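Local atomic coordinates of alpha-glucosidase (Pseudoalteromonas sp. K8, PDB entry 5HQA), a protein that hydrolyses alpha-glucosides as a chloride-activated, calcium-containing member of glycoside hydrolase family 97. Residues A[14-19]-A[52-57]; A[84-89]-A[96-101]. All coordinates share one frame; numbering follows the deposited sequence. Where two conformers were deposited one is given.

Contact 1 of 2, residues A[14-19]-A[52-57]; sequences ISDEQS and FKITKV
Asp16 reaches across to Ile54 and Lys53 with both its carboxylate and its backbone carbonyl. Its OD2 accepts the backbone N-H of Ile54 at 2.8 Å (OD2 to N), a nearly straight bond (167°) made with the anti lone pair, the one turned away from OD1. With chi1 at 61°, CG sits between Asp16's own N and C and the carboxylate faces the start of strand 53-67. From segment 52-57 the Lys53 side chain, bent at chi2 (-62°), crosses the Asp16 side chain at about a right angle. Its NZ passes the carboxylate and gives a hydrogen bond to the backbone O of Asp16 (3.1 Å), almost in line with the C=O bond; the charges of NZ and OD1 remain 4.9 Å apart.

In the fold, this joins the end of strand 10-15, in one sheet of the GH97 N-terminal region, to the edge strand 53-67 of the second sheet. At that strand end Ser15 OG accepts the N-H of Glu17, an ST turn that leads the chain out of the strand.

Three waters extend the polar group. The first gives protons to Asp16 OD2 and Ile54 O, the second joins Asp16 OD1 to Lys53 NZ, and the third lies between Ser19 O and Phe52 O. With an alanine at Asp16 the carboxylate is gone, which is likely to leave the Ile54 N-H without its acceptor and to break both carboxylate water bridges.

Ile54 adds van der Waals packing: CG1 lies alongside Asp16 CB, and CD1 reaches the backbone, 3.7 Å from Ile14 O. Ile14 and Ile54 both also pack on Phe87 of strand 75-89.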
ATOM      1  N   ILE A  14      27.664  -6.354  12.463  1.00 12.71           N
ATOM      2  CA  ILE A  14      27.251  -7.750  12.419  1.00 12.83           C
ATOM      3  C   ILE A  14      28.265  -8.553  13.223  1.00 16.59           C
ATOM      4  O   ILE A  14      29.479  -8.407  13.028  1.00 16.28           O
ATOM      5  CB  ILE A  14      27.146  -8.259  10.973  1.00 13.62           C
ATOM      6  CG1 ILE A  14      26.207  -7.365  10.153  1.00 15.30           C
ATOM      7  CG2 ILE A  14      26.639  -9.682  10.970  1.00 15.91           C
ATOM      8  CD1 ILE A  14      26.916  -6.282   9.347  1.00 17.74           C
ATOM      9  N   SER A  15      27.773  -9.389  14.129  1.00 15.24           N
ATOM     10  CA  SER A  15      28.609  -9.975  15.160  1.00 16.92           C
ATOM     11  C   SER A  15      28.341 -11.473  15.268  1.00 16.95           C
ATOM     12  O   SER A  15      27.291 -11.972  14.853  1.00 15.48           O
ATOM     13  CB  SER A  15      28.348  -9.277  16.503  1.00 22.05           C
ATOM     14  OG  SER A  15      29.109  -9.870  17.536  1.00 29.72           O
ATOM     15  N   ASP A  16      29.313 -12.200  15.830  1.00 17.14           N
ATOM     16  CA  ASP A  16      29.102 -13.608  16.155  1.00 18.20           C
ATOM     17  C   ASP A  16      29.482 -13.913  17.598  1.00 21.09           C
ATOM     18  O   ASP A  16      29.693 -15.081  17.945  1.00 22.19           O
ATOM     19  CB  ASP A  16      29.865 -14.530  15.196  1.00 19.21           C
ATOM     20  CG  ASP A  16      31.379 -14.315  15.227  1.00 23.34           C
ATOM     21  OD1 ASP A  16      31.898 -13.624  16.136  1.00 23.69           O
ATOM     22  OD2 ASP A  16      32.060 -14.852  14.323  1.00 21.42           O
ATOM     23  N   GLU A  17      29.567 -12.884  18.445  1.00 17.46           N
ATOM     24  CA  GLU A  17      29.987 -13.079  19.826  1.00 24.48           C
ATOM     25  C   GLU A  17      28.831 -13.508  20.721  1.00 29.64           C
ATOM     26  O   GLU A  17      29.050 -14.192  21.730  1.00 31.42           O
ATOM     27  CB  GLU A  17      30.629 -11.793  20.336  1.00 31.50           C
ATOM     28  CG  GLU A  17      31.855 -11.412  19.527  1.00 44.73           C
ATOM     29  CD  GLU A  17      32.496 -10.120  19.993  1.00 59.22           C
ATOM     30  OE1 GLU A  17      31.924  -9.460  20.891  1.00 64.32           O
ATOM     31  OE2 GLU A  17      33.574  -9.766  19.460  1.00 63.54           O
ATOM     32  N   GLN A  18      27.609 -13.121  20.369  1.00 33.77           N
ATOM     33  CA  GLN A  18      26.421 -13.536  21.101  1.00 42.33           C
ATOM     34  C   GLN A  18      26.150 -15.017  20.835  1.00 47.91           C
ATOM     35  O   GLN A  18      26.841 -15.674  20.046  1.00 45.26           O
ATOM     36  CB  GLN A  18      25.221 -12.670  20.706  1.00 41.40           C
ATOM     37  CG  GLN A  18      25.520 -11.170  20.654  1.00 42.84           C
ATOM     38  CD  GLN A  18      26.075 -10.638  21.971  1.00 48.90           C
ATOM     39  OE1 GLN A  18      25.499 -10.868  23.041  1.00 51.79           O
ATOM     40  NE2 GLN A  18      27.204  -9.931  21.903  1.00 46.85           N
ATOM     41  N   SER A  19      25.121 -15.551  21.505  1.00 48.41           N
ATOM     42  CA  SER A  19      24.799 -16.964  21.338  1.00 48.90           C
ATOM     43  C   SER A  19      24.614 -17.295  19.867  1.00 40.91           C
ATOM     44  O   SER A  19      25.140 -18.302  19.372  1.00 38.68           O
ATOM     45  CB  SER A  19      23.551 -17.327  22.145  1.00 56.05           C
ATOM     46  OG  SER A  19      22.538 -16.349  21.998  1.00 60.59           O
ATOM     47  N   PHE A  52      27.349 -20.484  15.094  1.00 21.65           N
ATOM     48  CA  PHE A  52      27.771 -20.021  13.781  1.00 21.50           C
ATOM     49  C   PHE A  52      28.764 -18.876  13.943  1.00 26.95           C
ATOM     50  O   PHE A  52      28.528 -17.950  14.730  1.00 28.43           O
ATOM     51  CB  PHE A  52      26.559 -19.571  12.961  1.00 17.56           C
ATOM     52  CG  PHE A  52      25.811 -20.706  12.317  1.00 18.24           C
ATOM     53  CD1 PHE A  52      24.930 -21.484  13.056  1.00 18.24           C
ATOM     54  CD2 PHE A  52      25.994 -21.000  10.972  1.00 18.88           C
ATOM     55  CE1 PHE A  52      24.246 -22.539  12.464  1.00 20.59           C
ATOM     56  CE2 PHE A  52      25.308 -22.045  10.371  1.00 19.48           C
ATOM     57  CZ  PHE A  52      24.436 -22.822  11.121  1.00 21.80           C
ATOM     58  N   LYS A  53      29.877 -18.939  13.208  1.00 20.12           N
ATOM     59  CA  LYS A  53      30.912 -17.917  13.262  1.00 20.40           C
ATOM     60  C   LYS A  53      31.084 -17.273  11.890  1.00 19.64           C
ATOM     61  O   LYS A  53      30.889 -17.918  10.857  1.00 17.05           O
ATOM     62  CB  LYS A  53      32.261 -18.502  13.735  1.00 22.23           C
ATOM     63  CG  LYS A  53      32.226 -19.154  15.124  1.00 26.84           C
ATOM     64  CD  LYS A  53      31.856 -18.142  16.196  0.71 32.69           C
ATOM     65  CE  LYS A  53      31.587 -18.806  17.538  0.62 38.00           C
ATOM     66  NZ  LYS A  53      30.882 -17.869  18.468  0.88 42.73           N
ATOM     67  N   ILE A  54      31.462 -15.991  11.892  1.00 17.26           N
ATOM     68  CA  ILE A  54      31.745 -15.284  10.645  1.00 17.96           C
ATOM     69  C   ILE A  54      33.050 -15.799  10.057  1.00 20.51           C
ATOM     70  O   ILE A  54      34.092 -15.804  10.726  1.00 20.55           O
ATOM     71  CB  ILE A  54      31.819 -13.768  10.881  1.00 16.82           C
ATOM     72  CG1 ILE A  54      30.473 -13.224  11.378  1.00 16.26           C
ATOM     73  CG2 ILE A  54      32.256 -13.048   9.590  1.00 15.37           C
ATOM     74  CD1 ILE A  54      30.557 -11.811  11.952  1.00 18.32           C
ATOM     75  N   THR A  55      33.002 -16.230   8.798  1.00 19.43           N
ATOM     76  CA  THR A  55      34.191 -16.690   8.099  1.00 19.15           C
ATOM     77  C   THR A  55      34.658 -15.739   7.009  1.00 20.57           C
ATOM     78  O   THR A  55      35.848 -15.756   6.669  1.00 21.88           O
ATOM     79  CB  THR A  55      33.942 -18.063   7.462  1.00 21.68           C
ATOM     80  OG1 THR A  55      32.854 -17.960   6.538  1.00 21.97           O
ATOM     81  CG2 THR A  55      33.594 -19.093   8.523  1.00 21.96           C
ATOM     82  N   LYS A  56      33.763 -14.912   6.468  1.00 16.12           N
ATOM     83  CA  LYS A  56      34.055 -14.109   5.291  1.00 16.27           C
ATOM     84  C   LYS A  56      33.103 -12.920   5.245  1.00 20.13           C
ATOM     85  O   LYS A  56      31.926 -13.052   5.597  1.00 16.40           O
ATOM     86  CB  LYS A  56      33.912 -14.952   4.015  1.00 18.99           C
ATOM     87  CG  LYS A  56      34.311 -14.255   2.736  1.00 23.95           C
ATOM     88  CD  LYS A  56      34.438 -15.236   1.579  1.00 30.47           C
ATOM     89  CE  LYS A  56      33.155 -15.990   1.361  1.00 38.86           C
ATOM     90  NZ  LYS A  56      33.320 -17.052   0.333  0.77 43.62           N
ATOM     91  N   VAL A  57      33.617 -11.764   4.818  1.00 15.81           N
ATOM     92  CA  VAL A  57      32.782 -10.620   4.474  1.00 15.37           C
ATOM     93  C   VAL A  57      33.177 -10.146   3.083  1.00 17.12           C
ATOM     94  O   VAL A  57      34.364 -10.129   2.734  1.00 16.99           O
ATOM     95  CB  VAL A  57      32.885  -9.472   5.504  1.00 20.86           C
ATOM     96  CG1 VAL A  57      32.498  -9.966   6.891  1.00 22.42           C
ATOM     97  CG2 VAL A  57      34.268  -8.874   5.530  1.00 20.98           C
TER
HETATM   98  O   HOH W   1      34.678 -14.567  13.383  1.00 42.62           O
HETATM   99  O   HOH W   2      32.835 -15.459  18.259  1.00 46.94           O
HETATM  100  O   HOH W   3      27.463 -17.772  17.453  1.00 59.20           O

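Contact 2 of 2, residues A[84-89]-A[96-101]; sequences TVTFAK and TYSVRF. With FMT (formic acid), chain I.
Phe87 O is gripped twice by the facing strand: by the backbone N of Tyr97 at 3.1 Å and, in the conformer given for Thr96, by that residue's hydroxyl, with OG1 at 2.7 Å. The two donors come from opposite faces of the carbonyl plane. In this conformer Thr96 owes its reach to chi1 of -175°, which swings OG1 away from its own N and over the neighbouring strand.

In the same pair Phe87 N bonds to Tyr97 O; two residues along, Val85 and Val99 exchange N-H and C=O in both directions. These are the hydrogen-bonded pairs of the antiparallel hairpin made by strands 75-89 and 95-104. At the non-hydrogen-bonded pair between them, Thr86 OG1 and Ser98 OG share a hydrogen bond of 2.9 Å.

The same face carries Arg100. Thr84 OG1 lies over one face of its guanidinium, 3.0 Å above the plane, too far out of line for a bond with NH1. Salt bridges to Glu113 and Glu82 hold NE and NH1, and NH2 donates to O1 of a formic acid molecule, probably from the crystallisation liquor.

The other face is apolar. The Phe87 and Tyr97 rings are inclined by 30° and slid so far apart that they barely overlap, centroids 5.2 Å from each other; Phe87 CD2 meets Tyr97 CE2 at 3.7 Å. Val99 CG2 touches Phe87 CE2 and lies at the edge of the Tyr97 ring, in its plane. Hydroxyls and a salt-bridged arginine thus occupy the more exposed face, while the buried rings and valines pack against residues such as Ile14 and Pro21, consistent with that face looking into the protein.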
ATOM      1  N   THR A  84      28.122  -8.759   2.333  1.00 13.92           N
ATOM      2  CA  THR A  84      27.627 -10.115   2.497  1.00 14.22           C
ATOM      3  C   THR A  84      28.484 -10.786   3.560  1.00 15.25           C
ATOM      4  O   THR A  84      29.710 -10.876   3.410  1.00 14.31           O
ATOM      5  CB  THR A  84      27.670 -10.884   1.180  1.00 15.27           C
ATOM      6  OG1 THR A  84      26.915 -10.166   0.196  1.00 18.87           O
ATOM      7  CG2 THR A  84      27.065 -12.267   1.363  1.00 15.45           C
ATOM      8  N   VAL A  85      27.844 -11.220   4.643  1.00 13.45           N
ATOM      9  CA  VAL A  85      28.520 -11.832   5.780  1.00 13.93           C
ATOM     10  C   VAL A  85      28.218 -13.319   5.746  1.00 14.63           C
ATOM     11  O   VAL A  85      27.049 -13.714   5.751  1.00 14.07           O
ATOM     12  CB  VAL A  85      28.057 -11.212   7.107  1.00 13.65           C
ATOM     13  CG1 VAL A  85      28.841 -11.805   8.258  1.00 14.02           C
ATOM     14  CG2 VAL A  85      28.209  -9.697   7.060  1.00 13.58           C
ATOM     15  N   THR A  86      29.260 -14.147   5.697  1.00 14.24           N
ATOM     16  CA  THR A  86      29.082 -15.591   5.643  1.00 16.10           C
ATOM     17  C   THR A  86      29.328 -16.177   7.025  1.00 17.17           C
ATOM     18  O   THR A  86      30.347 -15.875   7.657  1.00 15.36           O
ATOM     19  CB  THR A  86      30.022 -16.229   4.620  1.00 19.37           C
ATOM     20  OG1 THR A  86      29.692 -15.739   3.320  1.00 19.51           O
ATOM     21  CG2 THR A  86      29.868 -17.741   4.627  1.00 19.26           C
ATOM     22  N   PHE A  87      28.388 -17.000   7.487  1.00 15.30           N
ATOM     23  CA  PHE A  87      28.466 -17.688   8.767  1.00 14.32           C
ATOM     24  C   PHE A  87      28.610 -19.180   8.524  1.00 17.91           C
ATOM     25  O   PHE A  87      27.994 -19.731   7.606  1.00 18.70           O
ATOM     26  CB  PHE A  87      27.211 -17.458   9.612  1.00 14.17           C
ATOM     27  CG  PHE A  87      26.930 -16.020   9.917  1.00 17.67           C
ATOM     28  CD1 PHE A  87      27.447 -15.426  11.060  1.00 18.93           C
ATOM     29  CD2 PHE A  87      26.129 -15.265   9.077  1.00 16.75           C
ATOM     30  CE1 PHE A  87      27.180 -14.097  11.350  1.00 18.85           C
ATOM     31  CE2 PHE A  87      25.858 -13.940   9.366  1.00 19.00           C
ATOM     32  CZ  PHE A  87      26.383 -13.356  10.504  1.00 17.28           C
ATOM     33  N   ALA A  88      29.388 -19.846   9.367  1.00 17.25           N
ATOM     34  CA  ALA A  88      29.533 -21.287   9.244  1.00 17.92           C
ATOM     35  C   ALA A  88      29.626 -21.915  10.625  1.00 19.82           C
ATOM     36  O   ALA A  88      30.202 -21.334  11.550  1.00 17.36           O
ATOM     37  CB  ALA A  88      30.764 -21.664   8.414  1.00 17.24           C
ATOM     38  N   LYS A  89      29.048 -23.104  10.746  1.00 18.11           N
ATOM     39  CA  LYS A  89      29.104 -23.923  11.937  1.00 19.33           C
ATOM     40  C   LYS A  89      29.671 -25.285  11.558  1.00 21.48           C
ATOM     41  O   LYS A  89      29.218 -25.883  10.571  1.00 22.37           O
ATOM     42  CB  LYS A  89      27.696 -24.078  12.555  1.00 17.88           C
ATOM     43  CG  LYS A  89      27.619 -25.015  13.753  1.00 20.73           C
ATOM     44  CD  LYS A  89      26.181 -25.112  14.251  1.00 25.28           C
ATOM     45  CE  LYS A  89      26.064 -25.936  15.534  1.00 30.34           C
ATOM     46  NZ  LYS A  89      26.322 -27.395  15.332  1.00 31.22           N
ATOM     47  N   THR A  96      26.025 -23.627   6.780  0.60 19.08           N
ATOM     48  CA  THR A  96      26.505 -22.305   6.432  0.60 18.10           C
ATOM     49  C   THR A  96      25.360 -21.511   5.831  0.60 17.04           C
ATOM     50  O   THR A  96      24.457 -22.064   5.195  0.60 16.53           O
ATOM     51  CB  THR A  96      27.698 -22.368   5.467  0.60 19.27           C
ATOM     52  OG1 THR A  96      28.201 -21.045   5.238  0.60 19.40           O
ATOM     53  CG2 THR A  96      27.291 -22.991   4.137  0.60 18.79           C
ATOM     54  N   TYR A  97      25.387 -20.208   6.079  1.00 14.88           N
ATOM     55  CA  TYR A  97      24.458 -19.293   5.445  1.00 15.60           C
ATOM     56  C   TYR A  97      25.101 -17.923   5.442  1.00 16.65           C
ATOM     57  O   TYR A  97      26.057 -17.664   6.177  1.00 15.31           O
ATOM     58  CB  TYR A  97      23.088 -19.267   6.134  1.00 15.13           C
ATOM     59  CG  TYR A  97      23.045 -18.625   7.503  1.00 13.80           C
ATOM     60  CD1 TYR A  97      23.229 -19.385   8.653  1.00 13.85           C
ATOM     61  CD2 TYR A  97      22.765 -17.264   7.647  1.00 13.74           C
ATOM     62  CE1 TYR A  97      23.158 -18.803   9.917  1.00 14.41           C
ATOM     63  CE2 TYR A  97      22.698 -16.676   8.899  1.00 13.86           C
ATOM     64  CZ  TYR A  97      22.892 -17.449  10.030  1.00 16.30           C
ATOM     65  OH  TYR A  97      22.818 -16.866  11.270  1.00 18.13           O
ATOM     66  N   SER A  98      24.584 -17.060   4.582  1.00 13.43           N
ATOM     67  CA  SER A  98      25.057 -15.694   4.502  1.00 13.49           C
ATOM     68  C   SER A  98      23.900 -14.743   4.738  1.00 13.83           C
ATOM     69  O   SER A  98      22.736 -15.092   4.530  1.00 13.81           O
ATOM     70  CB  SER A  98      25.712 -15.414   3.144  1.00 13.89           C
ATOM     71  OG  SER A  98      26.867 -16.227   2.975  1.00 16.20           O
ATOM     72  N   VAL A  99      24.222 -13.543   5.201  1.00 12.48           N
ATOM     73  CA  VAL A  99      23.256 -12.459   5.281  1.00 12.01           C
ATOM     74  C   VAL A  99      23.823 -11.289   4.491  1.00 16.60           C
ATOM     75  O   VAL A  99      24.984 -10.906   4.685  1.00 16.29           O
ATOM     76  CB  VAL A  99      22.949 -12.061   6.735  1.00 11.65           C
ATOM     77  CG1 VAL A  99      21.864 -11.004   6.761  1.00 15.73           C
ATOM     78  CG2 VAL A  99      22.455 -13.270   7.514  1.00 13.70           C
ATOM     79  N   ARG A 100      23.023 -10.753   3.578  1.00 12.96           N
ATOM     80  CA  ARG A 100      23.417  -9.616   2.758  1.00 12.15           C
ATOM     81  C   ARG A 100      22.755  -8.380   3.346  1.00 13.27           C
ATOM     82  O   ARG A 100      21.535  -8.364   3.521  1.00 13.10           O
ATOM     83  CB  ARG A 100      22.993  -9.821   1.304  1.00 13.31           C
ATOM     84  CG  ARG A 100      23.450  -8.723   0.339  1.00 14.93           C
ATOM     85  CD  ARG A 100      22.998  -9.026  -1.102  1.00 16.17           C
ATOM     86  NE  ARG A 100      23.473 -10.342  -1.526  1.00 16.62           N
ATOM     87  CZ  ARG A 100      24.639 -10.577  -2.126  1.00 18.30           C
ATOM     88  NH1 ARG A 100      25.481  -9.583  -2.415  1.00 16.04           N
ATOM     89  NH2 ARG A 100      24.963 -11.823  -2.439  1.00 18.48           N
ATOM     90  N   PHE A 101      23.556  -7.364   3.670  1.00 14.08           N
ATOM     91  CA  PHE A 101      23.068  -6.089   4.198  1.00 12.93           C
ATOM     92  C   PHE A 101      23.296  -4.992   3.174  1.00 15.13           C
ATOM     93  O   PHE A 101      24.390  -4.888   2.612  1.00 16.57           O
ATOM     94  CB  PHE A 101      23.787  -5.702   5.490  1.00 11.91           C
ATOM     95  CG  PHE A 101      23.529  -6.630   6.636  1.00 18.20           C
ATOM     96  CD1 PHE A 101      22.608  -6.297   7.623  1.00 20.24           C
ATOM     97  CD2 PHE A 101      24.215  -7.825   6.734  1.00 21.08           C
ATOM     98  CE1 PHE A 101      22.369  -7.151   8.687  1.00 18.02           C
ATOM     99  CE2 PHE A 101      23.987  -8.678   7.801  1.00 25.50           C
ATOM    100  CZ  PHE A 101      23.058  -8.339   8.772  1.00 19.74           C
TER
HETATM  101  C   FMT I 708      28.731 -11.088  -3.033  1.00 42.11           C
HETATM  102  O1  FMT I 708      28.248 -12.018  -2.387  1.00 41.82           O
HETATM  103  O2  FMT I 708      28.288 -10.702  -4.120  1.00 40.46           O

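The two contacts, their centres about 8 Å apart, lie in the GH97 N-terminal region, away from the calcium, magnesium and glycan sites. Along the chain contact 1 closes before contact 2 opens. Strands 53-67, 75-89 and 95-104 run side by side in one antiparallel sheet, with 53-67 outermost, while strand 10-15 belongs to another. Backbone bonds tie the contacts, with Lys53 O 2.9 Å from Ala88 N and Lys56 O equally far from Thr86 N. Packing joins them too: Ile54 CG1 comes within 3.4 Å of Phe87 CE1, and Ile14 CG1 approaches Phe101 CE2. Contact 1 therefore bridges the two sheets at a margin, and contact 2 supplies the apolar surface behind it.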